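Local coordinates for protein sialidase B (Streptococcus pneumoniae serotype 4, PDB 4XJU) that hydrolyses alpha-2,3-, alpha-2,6- and alpha-2,8-glycosidic linkages of terminal sialic acid residues in oligosaccharides, glycoproteins and glycolipids, at residues G612-A617 with L629-D634; S284-D289 with D306-G311; I495-A500 with R519-K524. The protein carries 1 engineered substitution. One frame throughout, in Å; residues are numbered along the deposited sequence.

Interaction 1 of 3, residues G612-A617 with L629-D634; sequences GYAYSA and LFEKYD. With 19D ((1R,2R,3R,4R,5R,7R)-2-(acetylamino)-7-[(1R)-1,2-dihydroxyethyl]-4-fluoro-3-hydroxy-6,8-dioxabicyclo[3.2.1]octane-5-carboxylic acid), chain G.
Tyr615 and Glu631 lie side by side and point the same way, the phenol ring turned 30° from the carboxylate. CB of Tyr615 rests 3.4 Å from Glu631 OE1, and the same oxygen accepts Tyr615 N at 3.0 Å, with the donor above the carboxylate plane. Glu631 N answers with a bond to Tyr615 O at 2.9 Å, so the two residues grip each other through backbone and side chain, while Tyr615 OH reaches to 3.0 Å from O6 of 19D. Tyr615 is, by similarity, the nucleophile of this sialidase. It sits at the mouth of the beta hairpin of strands 616-620 and 626-631, where Ser616 and Phe630 form a non-hydrogen-bonded antiparallel pair. Beside the strands, Tyr613 CE2 lies over one face of the Phe630 ring, 3.3 Å from CD2 of Phe630; the planes are near parallel (25°) but slid well apart. CG of Phe630 lies between its backbone N and carbonyl carbon (chi1 63°), which sets the ring against Tyr613. At the open end of the hairpin, a water bridges Gly612 O and Lys632 NZ, which also forms a salt bridge with Asp607. Farther out, Arg207 forms a salt bridge with Glu631 OE2, and Glu503 is hydrogen-bonded to Tyr615 OH.

Interaction 2 of 3, residues S284-D289 with D306-G311; sequences SASFID and DVMPAG. With 19D ((1R,2R,3R,4R,5R,7R)-2-(acetylamino)-7-[(1R)-1,2-dihydroxyethyl]-4-fluoro-3-hydroxy-6,8-dioxabicyclo[3.2.1]octane-5-carboxylic acid), chain G.
Ile288 packs against Asp306 and Met308 on one face of an antiparallel strand pair and, at its tip, against the bound 19D, so its side chain can be followed branch by branch. From CB the chain divides. CG2 turns to the partner strand, where it lies 3.8 Å from Asp306 CB and 4.0 Å from the terminal CE of Met308. CG1, anti to the backbone N (chi1 178°), carries the other branch toward the ligand, and CD1 at its end comes to 3.6 Å from O4 of 19D, close to the acetamido carbon C10 as well. One branch thus packs within the sheet and the other against the ligand. The strands, 286-294 and 301-308, form a hairpin in a mixed sheet of the catalytic beta-propeller. Two hydrogen bonds tie Ser286 to Met308 and two more tie Ile288 to Asp306. Phe287 and Val307 make the non-hydrogen-bonded pair between them, their side chains running alongside each other on the opposite face. Beyond the strand ends, Gly311 N bonds Ser284 O at 3.1 Å, from well above the carbonyl plane.

Asp289 follows Ile288 and divides its two oxygens between neighbouring ligand groups: OD1 accepts the hydroxyl O4 at 2.9 Å, and OD2 accepts the amide N5 at 2.8 Å. Asp306 OD1 accepts Leu452 N, while its OD2 stands 3.9 Å from Asp289 OD2 and near the acetyl methyl C11. Two acidic groups this close in a buried place may raise the proton affinity of one or the other, whereas the donors O4 and N5 of the ligand would tend to stabilise the charge on Asp289.

Interaction 3 of 3, residues I495-A500 with R519-K524; sequences IPFKNA and RTTTGK. With 19D ((1R,2R,3R,4R,5R,7R)-2-(acetylamino)-7-[(1R)-1,2-dihydroxyethyl]-4-fluoro-3-hydroxy-6,8-dioxabicyclo[3.2.1]octane-5-carboxylic acid), chain G.
Phe497 meets three consecutive threonines, and carbon packing carries this contact. Thr520 brings its CB over one face of the ring, a CH-pi contact 4.0 Å from the centroid and 25° off the ring normal, with its CG2 methyl 3.5 Å from Phe497 CZ. Pro496 CG covers the opposite face, also toward the rim. Thr522 reaches the ring with its methyl, CG2 lying 3.4 Å from Phe497 CE1, while Thr521 slides past in the opposite direction with OG1 beside Phe497 CB. The first torsion of Phe497 is close to eclipsed (chi1 -16°), an off-rotamer setting with the ring lying between Pro496 CG and Thr520 CB. A second apolar touch joins Ala500 CB to Thr521 CG2.

Polar bonds do not cross the contact; they brace the 519-524 loop from within. Thr520 OG1 accepts Thr522 N at 3.0 Å and donates to Lys524 O at 2.7 Å, and Thr522 OG1 in turn accepts Lys524 N, giving two successive ST turns. The hydroxyl of Thr522 also donates to Thr520 OG1, which leaves that oxygen with three partners.

Charged and hydrogen-bonding contacts of Arg519 lie at the head of the same loop. Arg519, extended from CG to NE, presents the edge of its guanidinium to the ligand, and NH1 and NH2 both donate to O1A of 19D, each at 3.2 Å. Glu503 forms a salt bridge with NH1, and NE is bound to Tyr551 O. With Arg207 and Arg581, this edge-on grip is consistent with the arginine triad by which sialidases hold the carboxylate of sialic acid.

How the interactions relate
The three contacts lie in different sheets or loops of the propeller, yet all converge on 19D. Their centres stand about 22 Å (1 and 2), 20 Å (1 and 3) and 25 Å (2 and 3) apart, so parts well apart in the propeller meet at one ligand. Interactions 1 and 3 touch directly: Tyr615 OH lies 3.0 Å from Arg519 NH1, a weak hydrogen bond, and Glu503 partners both groups. Interaction 2 stays about 5 Å from interaction 1 and 8 Å from interaction 3 at the nearest atoms, meeting the O4 and acetamido side of the ligand while the others face its carboxylate end.

Interaction 1 of 3, residues G612-A617 with L629-D634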
# COMPACT_ATOMS: atom_id res chain seq x y z
N GLY A 612 -7.76 10.40 -1.66
CA GLY A 612 -6.72 9.59 -2.26
C GLY A 612 -7.13 8.18 -2.63
O GLY A 612 -7.91 7.52 -1.93
N TYR A 613 -6.60 7.72 -3.76
CA TYR A 613 -6.84 6.36 -4.23
C TYR A 613 -5.71 5.99 -5.17
O TYR A 613 -5.52 6.63 -6.20
CB TYR A 613 -8.17 6.31 -5.00
CG TYR A 613 -8.65 4.90 -5.31
CD1 TYR A 613 -8.28 4.24 -6.49
CD2 TYR A 613 -9.51 4.24 -4.45
CE1 TYR A 613 -8.75 2.95 -6.78
CE2 TYR A 613 -9.97 2.96 -4.72
CZ TYR A 613 -9.60 2.32 -5.88
OH TYR A 613 -10.09 1.05 -6.13
N ALA A 614 -4.93 4.97 -4.81
CA ALA A 614 -3.76 4.65 -5.62
C ALA A 614 -3.78 3.23 -6.16
O ALA A 614 -4.68 2.88 -6.93
CB ALA A 614 -2.48 4.93 -4.84
N TYR A 615 -2.82 2.41 -5.78
CA TYR A 615 -2.84 1.02 -6.25
C TYR A 615 -4.04 0.31 -5.66
O TYR A 615 -4.51 0.65 -4.56
CB TYR A 615 -1.56 0.27 -5.88
CG TYR A 615 -0.34 0.57 -6.73
CD1 TYR A 615 -0.01 1.87 -7.09
CD2 TYR A 615 0.51 -0.44 -7.14
CE1 TYR A 615 1.13 2.15 -7.85
CE2 TYR A 615 1.65 -0.18 -7.89
CZ TYR A 615 1.95 1.11 -8.24
OH TYR A 615 3.09 1.34 -8.98
N SER A 616 -4.54 -0.70 -6.36
CA SER A 616 -5.75 -1.39 -5.93
C SER A 616 -5.76 -2.83 -6.40
O SER A 616 -5.01 -3.21 -7.30
CB SER A 616 -6.99 -0.69 -6.47
OG SER A 616 -6.99 -0.68 -7.89
N ALA A 617 -6.63 -3.61 -5.77
CA ALA A 617 -6.85 -5.00 -6.13
C ALA A 617 -8.35 -5.20 -6.12
O ALA A 617 -9.04 -4.71 -5.23
CB ALA A 617 -6.21 -5.90 -5.09
N LEU A 629 -9.38 -4.06 -2.30
CA LEU A 629 -8.33 -3.72 -1.34
C LEU A 629 -7.44 -2.69 -2.03
O LEU A 629 -6.88 -2.97 -3.09
CB LEU A 629 -7.50 -4.96 -0.98
CG LEU A 629 -6.35 -4.83 0.04
CD1 LEU A 629 -6.86 -4.44 1.41
CD2 LEU A 629 -5.58 -6.16 0.13
N PHE A 630 -7.33 -1.51 -1.45
CA PHE A 630 -6.72 -0.39 -2.17
C PHE A 630 -5.96 0.55 -1.24
O PHE A 630 -6.28 0.65 -0.06
CB PHE A 630 -7.80 0.39 -2.93
CG PHE A 630 -8.84 1.01 -2.04
CD1 PHE A 630 -9.89 0.26 -1.54
CD2 PHE A 630 -8.75 2.35 -1.68
CE1 PHE A 630 -10.86 0.84 -0.72
CE2 PHE A 630 -9.71 2.94 -0.87
CZ PHE A 630 -10.76 2.18 -0.38
N GLU A 631 -4.96 1.22 -1.80
CA GLU A 631 -4.25 2.28 -1.10
C GLU A 631 -5.12 3.53 -1.06
O GLU A 631 -5.32 4.19 -2.09
CB GLU A 631 -2.94 2.59 -1.83
CG GLU A 631 -1.98 1.41 -1.90
CD GLU A 631 -0.76 1.67 -2.77
OE1 GLU A 631 -0.78 2.64 -3.57
OE2 GLU A 631 0.23 0.90 -2.68
N LYS A 632 -5.66 3.85 0.12
CA LYS A 632 -6.50 5.04 0.26
C LYS A 632 -5.68 6.28 0.61
O LYS A 632 -5.87 6.91 1.65
CB LYS A 632 -7.61 4.84 1.30
CG LYS A 632 -8.74 5.88 1.16
CD LYS A 632 -9.74 5.82 2.31
CE LYS A 632 -10.80 6.89 2.15
NZ LYS A 632 -11.68 6.61 0.97
N TYR A 633 -4.80 6.65 -0.31
CA TYR A 633 -3.99 7.86 -0.17
C TYR A 633 -3.25 8.05 -1.46
O TYR A 633 -3.29 7.19 -2.33
CB TYR A 633 -3.02 7.73 1.01
CG TYR A 633 -1.75 6.93 0.77
CD1 TYR A 633 -1.79 5.56 0.52
CD2 TYR A 633 -0.51 7.56 0.82
CE1 TYR A 633 -0.61 4.84 0.31
CE2 TYR A 633 0.66 6.85 0.62
CZ TYR A 633 0.61 5.50 0.37
OH TYR A 633 1.78 4.81 0.18
N ASP A 634 -2.57 9.18 -1.59
CA ASP A 634 -1.80 9.41 -2.80
C ASP A 634 -0.39 8.86 -2.57
O ASP A 634 0.44 9.51 -1.93
CB ASP A 634 -1.76 10.90 -3.13
CG ASP A 634 -1.19 11.18 -4.50
OD1 ASP A 634 -0.25 10.47 -4.91
OD2 ASP A 634 -1.70 12.10 -5.20
C1 19D G . 4.78 3.72 -7.80
O1A 19D G . 4.61 4.23 -8.94
O1B 19D G . 4.16 4.07 -6.78
C2 19D G . 5.82 2.63 -7.71
C3 19D G . 5.54 1.54 -6.64
C4 19D G . 6.09 0.14 -7.11
O4 19D G . 6.23 -0.69 -5.95
C5 19D G . 7.53 0.34 -7.84
N5 19D G . 8.05 -0.95 -8.27
C6 19D G . 7.38 1.47 -8.89
O6 19D G . 6.05 1.98 -8.96
C7 19D G . 8.05 2.71 -8.31
O7 19D G . 7.05 3.29 -7.42
C8 19D G . 8.62 3.73 -9.32
O8 19D G . 7.68 4.26 -10.26
C9 19D G . 9.79 3.13 -10.10
O9 19D G . 9.33 2.26 -11.14
C10 19D G . 9.36 -1.15 -8.28
O10 19D G . 10.16 -0.27 -7.94
C11 19D G . 9.81 -2.50 -8.72
F1 19D G . 5.87 1.90 -5.66
O HOH W 1 -10.63 7.10 -1.55

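Interaction 2 of 3, residues S284-D289 with D306-G311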
# COMPACT_ATOMS: atom_id res chain seq x y z
N SER A 284 19.65 -3.44 3.27
CA SER A 284 18.78 -4.62 3.35
C SER A 284 18.35 -5.15 1.99
O SER A 284 18.15 -4.39 1.03
CB SER A 284 17.52 -4.29 4.16
OG SER A 284 16.62 -5.40 4.19
N ALA A 285 18.21 -6.47 1.92
CA ALA A 285 17.59 -7.09 0.76
C ALA A 285 16.08 -6.96 0.91
O ALA A 285 15.56 -6.74 2.01
CB ALA A 285 18.01 -8.56 0.66
N SER A 286 15.36 -7.09 -0.20
CA SER A 286 13.91 -6.93 -0.16
C SER A 286 13.19 -7.68 -1.27
O SER A 286 13.80 -8.08 -2.27
CB SER A 286 13.53 -5.45 -0.20
OG SER A 286 14.07 -4.81 -1.35
N PHE A 287 11.89 -7.87 -1.07
CA PHE A 287 10.96 -8.26 -2.14
C PHE A 287 10.01 -7.10 -2.42
O PHE A 287 9.77 -6.27 -1.56
CB PHE A 287 10.14 -9.49 -1.69
CG PHE A 287 10.99 -10.66 -1.30
CD1 PHE A 287 11.41 -11.58 -2.24
CD2 PHE A 287 11.38 -10.84 0.02
CE1 PHE A 287 12.19 -12.67 -1.87
CE2 PHE A 287 12.16 -11.92 0.40
CZ PHE A 287 12.56 -12.84 -0.54
N ILE A 288 9.45 -7.03 -3.62
CA ILE A 288 8.56 -5.92 -3.96
C ILE A 288 7.69 -6.30 -5.15
O ILE A 288 8.16 -6.97 -6.05
CB ILE A 288 9.38 -4.61 -4.23
CG1 ILE A 288 8.47 -3.45 -4.63
CG2 ILE A 288 10.46 -4.83 -5.29
CD1 ILE A 288 9.22 -2.13 -4.62
N ASP A 289 6.42 -5.87 -5.12
CA ASP A 289 5.45 -6.10 -6.20
C ASP A 289 5.13 -7.58 -6.43
O ASP A 289 5.74 -8.23 -7.27
CB ASP A 289 5.93 -5.48 -7.52
CG ASP A 289 5.99 -3.97 -7.47
OD1 ASP A 289 5.48 -3.39 -6.50
OD2 ASP A 289 6.55 -3.36 -8.41
N ASP A 306 9.18 -9.39 -7.28
CA ASP A 306 10.56 -9.02 -7.59
C ASP A 306 11.42 -9.28 -6.38
O ASP A 306 10.94 -9.19 -5.24
CB ASP A 306 10.70 -7.53 -7.94
CG ASP A 306 9.78 -7.07 -9.08
OD1 ASP A 306 9.38 -7.88 -9.95
OD2 ASP A 306 9.46 -5.86 -9.09
N VAL A 307 12.69 -9.58 -6.61
CA VAL A 307 13.66 -9.74 -5.53
C VAL A 307 14.79 -8.77 -5.73
O VAL A 307 15.39 -8.70 -6.81
CB VAL A 307 14.28 -11.14 -5.53
CG1 VAL A 307 14.94 -11.40 -4.17
CG2 VAL A 307 13.24 -12.19 -5.84
N MET A 308 15.12 -8.04 -4.67
CA MET A 308 16.19 -7.06 -4.71
C MET A 308 17.28 -7.43 -3.70
O MET A 308 16.99 -7.60 -2.52
CB MET A 308 15.64 -5.68 -4.34
CG MET A 308 14.53 -5.20 -5.25
SD MET A 308 15.19 -4.68 -6.85
CE MET A 308 13.66 -4.17 -7.62
N PRO A 309 18.53 -7.54 -4.17
CA PRO A 309 19.64 -7.79 -3.25
C PRO A 309 19.87 -6.58 -2.36
O PRO A 309 19.30 -5.51 -2.60
CB PRO A 309 20.85 -8.00 -4.19
CG PRO A 309 20.26 -8.26 -5.55
CD PRO A 309 18.96 -7.49 -5.58
N ALA A 310 20.71 -6.76 -1.33
CA ALA A 310 20.96 -5.73 -0.33
C ALA A 310 21.30 -4.38 -0.95
O ALA A 310 22.18 -4.28 -1.81
CB ALA A 310 22.07 -6.18 0.61
N GLY A 311 20.58 -3.35 -0.51
CA GLY A 311 20.81 -1.99 -0.97
C GLY A 311 20.39 -1.68 -2.40
O GLY A 311 20.71 -0.61 -2.92
C1 19D G . 4.78 3.72 -7.80
O1A 19D G . 4.61 4.23 -8.94
O1B 19D G . 4.16 4.07 -6.78
C2 19D G . 5.82 2.63 -7.71
C3 19D G . 5.54 1.54 -6.64
C4 19D G . 6.09 0.14 -7.11
O4 19D G . 6.23 -0.69 -5.95
C5 19D G . 7.53 0.34 -7.84
N5 19D G . 8.05 -0.95 -8.27
C6 19D G . 7.38 1.47 -8.89
O6 19D G . 6.05 1.98 -8.96
C7 19D G . 8.05 2.71 -8.31
O7 19D G . 7.05 3.29 -7.42
C8 19D G . 8.62 3.73 -9.32
O8 19D G . 7.68 4.26 -10.26
C9 19D G . 9.79 3.13 -10.10
O9 19D G . 9.33 2.26 -11.14
C10 19D G . 9.36 -1.15 -8.28
O10 19D G . 10.16 -0.27 -7.94
C11 19D G . 9.81 -2.50 -8.72
F1 19D G . 5.87 1.90 -5.66

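Interaction 3 of 3, residues I495-A500 with R519-K524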
# COMPACT_ATOMS: atom_id res chain seq x y z
N ILE A 495 5.48 -1.93 -26.83
CA ILE A 495 4.62 -0.80 -26.52
C ILE A 495 5.33 0.51 -26.88
O ILE A 495 6.56 0.59 -26.81
CB ILE A 495 4.17 -0.81 -25.03
CG1 ILE A 495 5.36 -0.60 -24.10
CG2 ILE A 495 3.44 -2.13 -24.70
CD1 ILE A 495 4.99 -0.74 -22.63
N PRO A 496 4.57 1.55 -27.29
CA PRO A 496 5.18 2.76 -27.87
C PRO A 496 5.67 3.81 -26.87
O PRO A 496 5.74 4.99 -27.23
CB PRO A 496 4.05 3.34 -28.72
CG PRO A 496 2.80 2.90 -28.03
CD PRO A 496 3.11 1.52 -27.48
N PHE A 497 6.01 3.41 -25.65
CA PHE A 497 6.65 4.32 -24.70
C PHE A 497 7.91 3.66 -24.20
O PHE A 497 7.93 2.45 -23.97
CB PHE A 497 5.75 4.60 -23.48
CG PHE A 497 4.32 4.22 -23.68
CD1 PHE A 497 3.43 5.11 -24.24
CD2 PHE A 497 3.87 2.97 -23.30
CE1 PHE A 497 2.11 4.76 -24.44
CE2 PHE A 497 2.55 2.61 -23.50
CZ PHE A 497 1.67 3.50 -24.07
N LYS A 498 8.98 4.44 -24.06
CA LYS A 498 10.14 3.95 -23.32
C LYS A 498 10.01 4.48 -21.90
O LYS A 498 9.25 5.43 -21.66
CB LYS A 498 11.45 4.43 -23.95
CG LYS A 498 11.69 3.94 -25.37
CD LYS A 498 13.15 4.14 -25.75
CE LYS A 498 13.37 4.08 -27.25
NZ LYS A 498 14.76 4.52 -27.58
N ASN A 499 10.71 3.85 -20.97
CA ASN A 499 10.74 4.31 -19.58
C ASN A 499 9.40 4.30 -18.85
O ASN A 499 9.19 5.06 -17.91
CB ASN A 499 11.37 5.71 -19.50
CG ASN A 499 12.75 5.75 -20.11
OD1 ASN A 499 13.40 4.72 -20.27
ND2 ASN A 499 13.22 6.96 -20.45
N ALA A 500 8.49 3.43 -19.28
CA ALA A 500 7.16 3.37 -18.66
C ALA A 500 7.13 2.36 -17.52
O ALA A 500 7.72 1.29 -17.60
CB ALA A 500 6.10 3.04 -19.70
N ARG A 519 -0.88 0.61 -17.36
CA ARG A 519 -0.42 1.97 -17.04
C ARG A 519 0.53 2.45 -18.12
O ARG A 519 1.34 1.68 -18.65
CB ARG A 519 0.31 1.92 -15.70
CG ARG A 519 1.00 3.21 -15.24
CD ARG A 519 1.58 2.98 -13.85
NE ARG A 519 2.49 4.04 -13.42
CZ ARG A 519 3.08 4.05 -12.23
NH1 ARG A 519 2.84 3.07 -11.37
NH2 ARG A 519 3.91 5.04 -11.91
N THR A 520 0.43 3.74 -18.45
CA THR A 520 1.31 4.33 -19.46
C THR A 520 1.92 5.64 -18.96
O THR A 520 1.77 6.01 -17.80
CB THR A 520 0.56 4.59 -20.78
OG1 THR A 520 -0.31 5.72 -20.62
CG2 THR A 520 -0.27 3.37 -21.18
N THR A 521 2.58 6.35 -19.86
CA THR A 521 3.11 7.67 -19.57
C THR A 521 2.31 8.75 -20.31
O THR A 521 2.75 9.89 -20.41
CB THR A 521 4.58 7.77 -19.99
OG1 THR A 521 4.68 7.37 -21.36
CG2 THR A 521 5.45 6.83 -19.15
N THR A 522 1.15 8.38 -20.83
CA THR A 522 0.35 9.28 -21.68
C THR A 522 -0.83 9.96 -21.00
O THR A 522 -1.48 10.81 -21.60
CB THR A 522 -0.23 8.56 -22.92
OG1 THR A 522 -1.20 7.59 -22.50
CG2 THR A 522 0.87 7.88 -23.72
N GLY A 523 -1.14 9.54 -19.77
CA GLY A 523 -2.32 10.05 -19.08
C GLY A 523 -3.58 9.24 -19.37
O GLY A 523 -4.66 9.53 -18.85
N LYS A 524 -3.44 8.23 -20.22
CA LYS A 524 -4.54 7.32 -20.51
C LYS A 524 -4.12 5.89 -20.24
O LYS A 524 -2.97 5.53 -20.48
CB LYS A 524 -4.97 7.46 -21.97
CG LYS A 524 -5.43 8.86 -22.34
CD LYS A 524 -5.55 9.05 -23.85
CE LYS A 524 -6.77 8.34 -24.40
NZ LYS A 524 -8.03 8.92 -23.85
C1 19D G . 4.78 3.72 -7.80
O1A 19D G . 4.61 4.23 -8.94
O1B 19D G . 4.16 4.07 -6.78
C2 19D G . 5.82 2.63 -7.71
C3 19D G . 5.54 1.54 -6.64
C4 19D G . 6.09 0.14 -7.11
O4 19D G . 6.23 -0.69 -5.95
C5 19D G . 7.53 0.34 -7.84
N5 19D G . 8.05 -0.95 -8.27
C6 19D G . 7.38 1.47 -8.89
O6 19D G . 6.05 1.98 -8.96
C7 19D G . 8.05 2.71 -8.31
O7 19D G . 7.05 3.29 -7.42
C8 19D G . 8.62 3.73 -9.32
O8 19D G . 7.68 4.26 -10.26
C9 19D G . 9.79 3.13 -10.10
O9 19D G . 9.33 2.26 -11.14
C10 19D G . 9.36 -1.15 -8.28
O10 19D G . 10.16 -0.27 -7.94
C11 19D G . 9.81 -2.50 -8.72
F1 19D G . 5.87 1.90 -5.66